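Local coordinates for LAE5 (Uncultured bacterium, PDB 5JD3), which probably hydrolyses ester bonds as an esterase of the GDSL-like lipase/acylhydrolase family, at residues 151-163 against 173-185. Numbering follows the deposited sequence.
Sequences KGMILLTPYFIEP and MDVYGDLMRRVAE
Leu155 meets the helix with two of its carbons: CD1 rests 3.8 Å from the CB of Ala184, while CB lies beside the thioether of Met180. With CG anti to the carbonyl carbon (chi1 -60°) and CD1 continuing the extended line, the branch reaches the alanine and, more loosely, Val183. From Leu156 the backbone takes part, its O lying 3.2 Å from Met180 SD. The methionine reaches across nearly extended, bending only at chi3 (-130°), so that both sulfur and methyl lie against Leu156 O, with Leu155 CB flanking them; Leu139 of helix 132-146 touches it as well. At Thr157 the two backbones come closest, CA to CA 5.3 Å at Gly177, and OG1 sits 3.4 Å from the glycine CA, where a CB would collide with the hydroxyl. A water hydrogen-bonds to this OG1, but its further links, to Pro158 O and weakly to Met173 O, make a doubtful bridge. Pro158 and Met180 lie alongside, pointing opposite ways, and the proline CB packs 3.8 Å from Met173 SD. Met173, bent at chi2 and chi3, curls against the backbone carbonyl of Tyr159, its CE 3.4 Å from Tyr159 O, and its CG meets the CB of Phe160. An alanine in place of Met173 would probably open a gap beside Pro158 and the Tyr159 carbonyl and leave Phe160 CB with less cover. No direct hydrogen bond joins the segments; strand 152-156 and helix segment 173-185 run nearly antiparallel (165°), axes 9.2 Å apart, within a beta-alpha-beta crossover to strand 190-192 of a five-stranded parallel sheet, consistent with the three-layer SGNH/GDSL hydrolase fold.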
ATOM      1  N   LYS A 151     -10.319   6.938  12.517  1.00 40.41           N
ATOM      2  CA  LYS A 151     -11.663   7.005  11.953  1.00 41.37           C
ATOM      3  C   LYS A 151     -11.869   5.921  10.903  1.00 41.00           C
ATOM      4  O   LYS A 151     -12.997   5.514  10.629  1.00 42.91           O
ATOM      5  CB  LYS A 151     -11.925   8.382  11.338  1.00 44.41           C
ATOM      6  CG  LYS A 151     -12.070   9.503  12.353  1.00 45.39           C
ATOM      7  CD  LYS A 151     -12.595  10.771  11.699  1.00 49.35           C
ATOM      8  CE  LYS A 151     -12.901  11.840  12.734  1.00 55.40           C
ATOM      9  NZ  LYS A 151     -13.506  13.054  12.120  1.00 63.16           N
ATOM     10  N   GLY A 152     -10.771   5.458  10.315  1.00 41.21           N
ATOM     11  CA  GLY A 152     -10.828   4.420   9.304  1.00 42.42           C
ATOM     12  C   GLY A 152      -9.454   3.888   8.951  1.00 42.31           C
ATOM     13  O   GLY A 152      -8.459   4.610   9.027  1.00 40.25           O
ATOM     14  N   MET A 153      -9.397   2.616   8.568  1.00 41.01           N
ATOM     15  CA  MET A 153      -8.136   1.995   8.187  1.00 39.39           C
ATOM     16  C   MET A 153      -8.264   1.277   6.849  1.00 37.30           C
ATOM     17  O   MET A 153      -9.164   0.460   6.655  1.00 37.71           O
ATOM     18  CB  MET A 153      -7.669   1.022   9.269  1.00 39.72           C
ATOM     19  CG  MET A 153      -6.233   0.561   9.093  1.00 45.02           C
ATOM     20  SD  MET A 153      -5.503  -0.041  10.626  1.00 58.88           S
ATOM     21  CE  MET A 153      -3.788  -0.200  10.138  1.00 25.25           C
ATOM     22  N   ILE A 154      -7.356   1.587   5.930  1.00 36.11           N
ATOM     23  CA  ILE A 154      -7.400   1.026   4.585  1.00 34.87           C
ATOM     24  C   ILE A 154      -6.259   0.044   4.346  1.00 38.13           C
ATOM     25  O   ILE A 154      -5.092   0.370   4.562  1.00 40.53           O
ATOM     26  CB  ILE A 154      -7.339   2.131   3.510  1.00 33.61           C
ATOM     27  CG1 ILE A 154      -8.472   3.142   3.705  1.00 37.39           C
ATOM     28  CG2 ILE A 154      -7.399   1.526   2.119  1.00 24.59           C
ATOM     29  CD1 ILE A 154      -8.051   4.407   4.424  1.00 42.81           C
ATOM     30  N   LEU A 155      -6.600  -1.159   3.897  1.00 36.26           N
ATOM     31  CA  LEU A 155      -5.595  -2.164   3.578  1.00 31.75           C
ATOM     32  C   LEU A 155      -5.497  -2.375   2.072  1.00 29.95           C
ATOM     33  O   LEU A 155      -6.460  -2.790   1.429  1.00 32.95           O
ATOM     34  CB  LEU A 155      -5.911  -3.487   4.278  1.00 28.60           C
ATOM     35  CG  LEU A 155      -5.970  -3.424   5.806  1.00 30.86           C
ATOM     36  CD1 LEU A 155      -6.131  -4.814   6.403  1.00 30.77           C
ATOM     37  CD2 LEU A 155      -4.731  -2.739   6.358  1.00 33.95           C
ATOM     38  N   LEU A 156      -4.327  -2.078   1.516  1.00 28.57           N
ATOM     39  CA  LEU A 156      -4.084  -2.274   0.092  1.00 29.96           C
ATOM     40  C   LEU A 156      -3.318  -3.570  -0.129  1.00 28.65           C
ATOM     41  O   LEU A 156      -2.221  -3.749   0.403  1.00 27.16           O
ATOM     42  CB  LEU A 156      -3.314  -1.091  -0.503  1.00 33.72           C
ATOM     43  CG  LEU A 156      -4.013   0.272  -0.567  1.00 36.60           C
ATOM     44  CD1 LEU A 156      -3.936   1.012   0.763  1.00 36.60           C
ATOM     45  CD2 LEU A 156      -3.430   1.119  -1.688  1.00 38.12           C
ATOM     46  N   THR A 157      -3.900  -4.471  -0.914  1.00 27.77           N
ATOM     47  CA  THR A 157      -3.316  -5.790  -1.130  1.00 30.81           C
ATOM     48  C   THR A 157      -1.961  -5.705  -1.827  1.00 30.86           C
ATOM     49  O   THR A 157      -1.741  -4.834  -2.672  1.00 32.22           O
ATOM     50  CB  THR A 157      -4.262  -6.697  -1.957  1.00 37.34           C
ATOM     51  OG1 THR A 157      -3.718  -8.020  -2.038  1.00 49.07           O
ATOM     52  CG2 THR A 157      -4.455  -6.150  -3.361  1.00 31.18           C
ATOM     53  N   PRO A 158      -1.033  -6.597  -1.453  1.00 29.44           N
ATOM     54  CA  PRO A 158       0.212  -6.705  -2.215  1.00 29.70           C
ATOM     55  C   PRO A 158      -0.090  -7.246  -3.604  1.00 26.85           C
ATOM     56  O   PRO A 158      -1.115  -7.902  -3.785  1.00 32.58           O
ATOM     57  CB  PRO A 158       1.046  -7.692  -1.396  1.00 29.69           C
ATOM     58  CG  PRO A 158       0.035  -8.507  -0.655  1.00 25.93           C
ATOM     59  CD  PRO A 158      -1.079  -7.551  -0.331  1.00 25.04           C
ATOM     60  N   TYR A 159       0.775  -6.975  -4.571  1.00 24.14           N
ATOM     61  CA  TYR A 159       0.505  -7.408  -5.931  1.00 27.41           C
ATOM     62  C   TYR A 159       1.737  -7.977  -6.614  1.00 28.53           C
ATOM     63  O   TYR A 159       2.867  -7.788  -6.163  1.00 24.19           O
ATOM     64  CB  TYR A 159      -0.048  -6.244  -6.763  1.00 26.81           C
ATOM     65  CG  TYR A 159       0.959  -5.145  -7.020  1.00 25.64           C
ATOM     66  CD1 TYR A 159       1.789  -5.180  -8.135  1.00 23.25           C
ATOM     67  CD2 TYR A 159       1.081  -4.074  -6.149  1.00 21.47           C
ATOM     68  CE1 TYR A 159       2.714  -4.181  -8.367  1.00 23.20           C
ATOM     69  CE2 TYR A 159       1.999  -3.071  -6.381  1.00 26.15           C
ATOM     70  CZ  TYR A 159       2.814  -3.129  -7.486  1.00 24.54           C
ATOM     71  OH  TYR A 159       3.728  -2.127  -7.711  1.00 29.89           O
ATOM     72  N   PHE A 160       1.493  -8.679  -7.713  1.00 26.81           N
ATOM     73  CA  PHE A 160       2.542  -9.123  -8.611  1.00 24.77           C
ATOM     74  C   PHE A 160       2.035  -8.901 -10.027  1.00 25.60           C
ATOM     75  O   PHE A 160       1.010  -9.458 -10.416  1.00 24.96           O
ATOM     76  CB  PHE A 160       2.894 -10.591  -8.364  1.00 24.06           C
ATOM     77  CG  PHE A 160       4.137 -11.049  -9.074  1.00 24.13           C
ATOM     78  CD1 PHE A 160       5.254 -10.233  -9.142  1.00 25.56           C
ATOM     79  CD2 PHE A 160       4.194 -12.305  -9.655  1.00 25.48           C
ATOM     80  CE1 PHE A 160       6.401 -10.654  -9.790  1.00 22.66           C
ATOM     81  CE2 PHE A 160       5.339 -12.733 -10.304  1.00 26.23           C
ATOM     82  CZ  PHE A 160       6.443 -11.906 -10.371  1.00 23.92           C
ATOM     83  N   ILE A 161       2.728  -8.063 -10.792  1.00 26.93           N
ATOM     84  CA  ILE A 161       2.280  -7.748 -12.142  1.00 24.23           C
ATOM     85  C   ILE A 161       2.563  -8.932 -13.062  1.00 30.31           C
ATOM     86  O   ILE A 161       3.460  -8.893 -13.904  1.00 31.39           O
ATOM     87  CB  ILE A 161       2.947  -6.468 -12.682  1.00 26.05           C
ATOM     88  CG1 ILE A 161       2.840  -5.347 -11.648  1.00 25.25           C
ATOM     89  CG2 ILE A 161       2.292  -6.025 -13.983  1.00 27.32           C
ATOM     90  CD1 ILE A 161       3.448  -4.036 -12.096  1.00 26.95           C
ATOM     91  N   GLU A 162       1.784  -9.993 -12.874  1.00 29.32           N
ATOM     92  CA  GLU A 162       1.936 -11.223 -13.639  1.00 28.94           C
ATOM     93  C   GLU A 162       0.586 -11.917 -13.779  1.00 28.71           C
ATOM     94  O   GLU A 162       0.016 -12.375 -12.789  1.00 27.66           O
ATOM     95  CB  GLU A 162       2.947 -12.155 -12.969  1.00 26.27           C
ATOM     96  CG  GLU A 162       3.102 -13.499 -13.657  1.00 34.50           C
ATOM     97  CD  GLU A 162       3.524 -13.364 -15.107  1.00 38.51           C
ATOM     98  OE1 GLU A 162       4.525 -12.667 -15.372  1.00 36.14           O
ATOM     99  OE2 GLU A 162       2.854 -13.953 -15.981  1.00 41.66           O
ATOM    100  N   PRO A 163       0.066 -11.988 -15.013  1.00 32.01           N
ATOM    101  CA  PRO A 163      -1.249 -12.584 -15.276  1.00 33.88           C
ATOM    102  C   PRO A 163      -1.283 -14.100 -15.076  1.00 30.55           C
ATOM    103  O   PRO A 163      -2.354 -14.648 -14.818  1.00 35.67           O
ATOM    104  CB  PRO A 163      -1.509 -12.224 -16.744  1.00 30.12           C
ATOM    105  CG  PRO A 163      -0.157 -12.020 -17.330  1.00 29.98           C
ATOM    106  CD  PRO A 163       0.676 -11.432 -16.233  1.00 31.70           C
ATOM    107  N   MET A 173       1.770 -14.740  -3.987  1.00 22.52           N
ATOM    108  CA  MET A 173       1.319 -13.379  -3.725  1.00 22.92           C
ATOM    109  C   MET A 173      -0.189 -13.364  -3.492  1.00 25.77           C
ATOM    110  O   MET A 173      -0.701 -12.554  -2.721  1.00 28.30           O
ATOM    111  CB  MET A 173       1.692 -12.453  -4.885  1.00 24.37           C
ATOM    112  CG  MET A 173       1.560 -10.972  -4.570  1.00 25.90           C
ATOM    113  SD  MET A 173       2.805 -10.391  -3.398  1.00 25.22           S
ATOM    114  CE  MET A 173       4.276 -10.404  -4.422  1.00 19.91           C
ATOM    115  N   ASP A 174      -0.891 -14.273  -4.165  1.00 27.95           N
ATOM    116  CA  ASP A 174      -2.331 -14.423  -3.984  1.00 32.73           C
ATOM    117  C   ASP A 174      -2.657 -14.946  -2.591  1.00 32.99           C
ATOM    118  O   ASP A 174      -3.700 -14.619  -2.025  1.00 29.60           O
ATOM    119  CB  ASP A 174      -2.915 -15.359  -5.044  1.00 36.88           C
ATOM    120  CG  ASP A 174      -2.901 -14.751  -6.432  1.00 43.61           C
ATOM    121  OD1 ASP A 174      -2.891 -13.507  -6.538  1.00 42.60           O
ATOM    122  OD2 ASP A 174      -2.903 -15.519  -7.418  1.00 47.05           O
ATOM    123  N   VAL A 175      -1.761 -15.764  -2.045  1.00 34.02           N
ATOM    124  CA  VAL A 175      -1.929 -16.294  -0.697  1.00 30.60           C
ATOM    125  C   VAL A 175      -1.930 -15.167   0.327  1.00 29.19           C
ATOM    126  O   VAL A 175      -2.805 -15.096   1.191  1.00 27.85           O
ATOM    127  CB  VAL A 175      -0.817 -17.304  -0.342  1.00 24.55           C
ATOM    128  CG1 VAL A 175      -0.877 -17.672   1.134  1.00 24.82           C
ATOM    129  CG2 VAL A 175      -0.924 -18.544  -1.215  1.00 25.51           C
ATOM    130  N   TYR A 176      -0.950 -14.278   0.210  1.00 27.83           N
ATOM    131  CA  TYR A 176      -0.785 -13.179   1.154  1.00 26.44           C
ATOM    132  C   TYR A 176      -1.866 -12.116   0.983  1.00 24.11           C
ATOM    133  O   TYR A 176      -2.240 -11.442   1.942  1.00 21.36           O
ATOM    134  CB  TYR A 176       0.603 -12.554   0.998  1.00 22.97           C
ATOM    135  CG  TYR A 176       1.708 -13.377   1.621  1.00 21.79           C
ATOM    136  CD1 TYR A 176       1.985 -14.661   1.171  1.00 24.89           C
ATOM    137  CD2 TYR A 176       2.479 -12.865   2.656  1.00 26.43           C
ATOM    138  CE1 TYR A 176       2.995 -15.416   1.739  1.00 28.72           C
ATOM    139  CE2 TYR A 176       3.491 -13.612   3.230  1.00 30.04           C
ATOM    140  CZ  TYR A 176       3.745 -14.886   2.767  1.00 29.55           C
ATOM    141  OH  TYR A 176       4.751 -15.631   3.337  1.00 32.96           O
ATOM    142  N   GLY A 177      -2.364 -11.972  -0.240  1.00 25.74           N
ATOM    143  CA  GLY A 177      -3.443 -11.041  -0.514  1.00 33.21           C
ATOM    144  C   GLY A 177      -4.735 -11.481   0.148  1.00 36.92           C
ATOM    145  O   GLY A 177      -5.436 -10.675   0.761  1.00 36.93           O
ATOM    146  N   ASP A 178      -5.046 -12.768   0.023  1.00 38.93           N
ATOM    147  CA  ASP A 178      -6.232 -13.348   0.644  1.00 42.03           C
ATOM    148  C   ASP A 178      -6.166 -13.246   2.161  1.00 40.54           C
ATOM    149  O   ASP A 178      -7.187 -13.088   2.831  1.00 45.98           O
ATOM    150  CB  ASP A 178      -6.395 -14.814   0.231  1.00 46.88           C
ATOM    151  CG  ASP A 178      -7.052 -14.972  -1.125  1.00 60.04           C
ATOM    152  OD1 ASP A 178      -7.032 -14.005  -1.916  1.00 65.58           O
ATOM    153  OD2 ASP A 178      -7.589 -16.065  -1.402  1.00 64.79           O
ATOM    154  N   LEU A 179      -4.955 -13.322   2.672  1.00 35.64           N
ATOM    155  CA  LEU A 179      -4.675 -13.238   4.085  1.00 34.93           C
ATOM    156  C   LEU A 179      -4.919 -11.848   4.600  1.00 32.84           C
ATOM    157  O   LEU A 179      -5.373 -11.651   5.655  1.00 32.29           O
ATOM    158  CB  LEU A 179      -3.248 -13.612   4.328  1.00 34.99           C
ATOM    159  CG  LEU A 179      -2.856 -14.742   5.256  1.00 36.02           C
ATOM    160  CD1 LEU A 179      -3.908 -15.820   5.273  1.00 34.73           C
ATOM    161  CD2 LEU A 179      -1.524 -15.302   4.806  1.00 30.75           C
ATOM    162  N   MET A 180      -4.602 -10.882   3.802  1.00 30.36           N
ATOM    163  CA  MET A 180      -4.862  -9.488   4.139  1.00 26.97           C
ATOM    164  C   MET A 180      -6.361  -9.211   4.079  1.00 25.43           C
ATOM    165  O   MET A 180      -6.874  -8.345   4.790  1.00 26.99           O
ATOM    166  CB  MET A 180      -4.111  -8.542   3.201  1.00 23.36           C
ATOM    167  CG  MET A 180      -4.194  -7.081   3.619  1.00 24.47           C
ATOM    168  SD  MET A 180      -3.504  -5.943   2.408  1.00 39.18           S
ATOM    169  CE  MET A 180      -2.423  -4.961   3.444  1.00 33.44           C
ATOM    170  N   ARG A 181      -7.059  -9.956   3.226  1.00 25.69           N
ATOM    171  CA  ARG A 181      -8.502  -9.809   3.079  1.00 35.89           C
ATOM    172  C   ARG A 181      -9.243 -10.241   4.338  1.00 37.51           C
ATOM    173  O   ARG A 181     -10.165  -9.560   4.787  1.00 36.60           O
ATOM    174  CB  ARG A 181      -9.012 -10.614   1.881  1.00 37.39           C
ATOM    175  CG  ARG A 181      -8.726  -9.992   0.522  1.00 39.02           C
ATOM    176  CD  ARG A 181      -9.373 -10.805  -0.591  1.00 45.70           C
ATOM    177  NE  ARG A 181      -8.896 -10.424  -1.917  1.00 53.01           N
ATOM    178  CZ  ARG A 181      -9.525  -9.577  -2.726  1.00 57.51           C
ATOM    179  NH1 ARG A 181      -9.015  -9.294  -3.917  1.00 61.95           N
ATOM    180  NH2 ARG A 181     -10.667  -9.016  -2.348  1.00 55.04           N
ATOM    181  N   ARG A 182      -8.840 -11.373   4.907  1.00 38.87           N
ATOM    182  CA  ARG A 182      -9.518 -11.908   6.081  1.00 44.51           C
ATOM    183  C   ARG A 182      -9.165 -11.119   7.339  1.00 41.92           C
ATOM    184  O   ARG A 182      -9.831 -11.248   8.366  1.00 44.47           O
ATOM    185  CB  ARG A 182      -9.185 -13.391   6.273  1.00 48.50           C
ATOM    186  CG  ARG A 182      -7.732 -13.683   6.595  1.00 52.61           C
ATOM    187  CD  ARG A 182      -7.512 -15.175   6.778  1.00 60.86           C
ATOM    188  NE  ARG A 182      -8.308 -15.713   7.877  1.00 68.28           N
ATOM    189  CZ  ARG A 182      -8.406 -17.008   8.165  1.00 77.58           C
ATOM    190  NH1 ARG A 182      -7.759 -17.903   7.433  1.00 81.36           N
ATOM    191  NH2 ARG A 182      -9.154 -17.406   9.186  1.00 80.37           N
ATOM    192  N   VAL A 183      -8.117 -10.305   7.257  1.00 37.79           N
ATOM    193  CA  VAL A 183      -7.773  -9.401   8.349  1.00 36.67           C
ATOM    194  C   VAL A 183      -8.633  -8.145   8.263  1.00 36.78           C
ATOM    195  O   VAL A 183      -9.127  -7.645   9.276  1.00 38.18           O
ATOM    196  CB  VAL A 183      -6.278  -9.016   8.327  1.00 34.88           C
ATOM    197  CG1 VAL A 183      -5.989  -7.928   9.350  1.00 32.63           C
ATOM    198  CG2 VAL A 183      -5.414 -10.237   8.598  1.00 37.97           C
ATOM    199  N   ALA A 184      -8.819  -7.647   7.044  1.00 35.30           N
ATOM    200  CA  ALA A 184      -9.653  -6.476   6.806  1.00 38.12           C
ATOM    201  C   ALA A 184     -11.100  -6.746   7.202  1.00 38.28           C
ATOM    202  O   ALA A 184     -11.737  -5.924   7.862  1.00 36.53           O
ATOM    203  CB  ALA A 184      -9.573  -6.055   5.345  1.00 38.44           C
ATOM    204  N   GLU A 185     -11.610  -7.905   6.798  1.00 43.08           N
ATOM    205  CA  GLU A 185     -12.975  -8.307   7.123  1.00 46.62           C
ATOM    206  C   GLU A 185     -13.157  -8.438   8.631  1.00 44.71           C
ATOM    207  O   GLU A 185     -14.207  -8.095   9.174  1.00 45.43           O
ATOM    208  CB  GLU A 185     -13.318  -9.630   6.423  1.00 49.99           C
ATOM    209  CG  GLU A 185     -14.753 -10.123   6.615  1.00 61.22           C
ATOM    210  CD  GLU A 185     -14.972 -10.857   7.929  1.00 67.56           C
ATOM    211  OE1 GLU A 185     -13.991 -11.394   8.484  1.00 70.48           O
ATOM    212  OE2 GLU A 185     -16.126 -10.896   8.404  1.00 68.06           O
TER
HETATM  213  O   HOH W   1      -2.548  -9.901  -3.489  1.00 30.32           O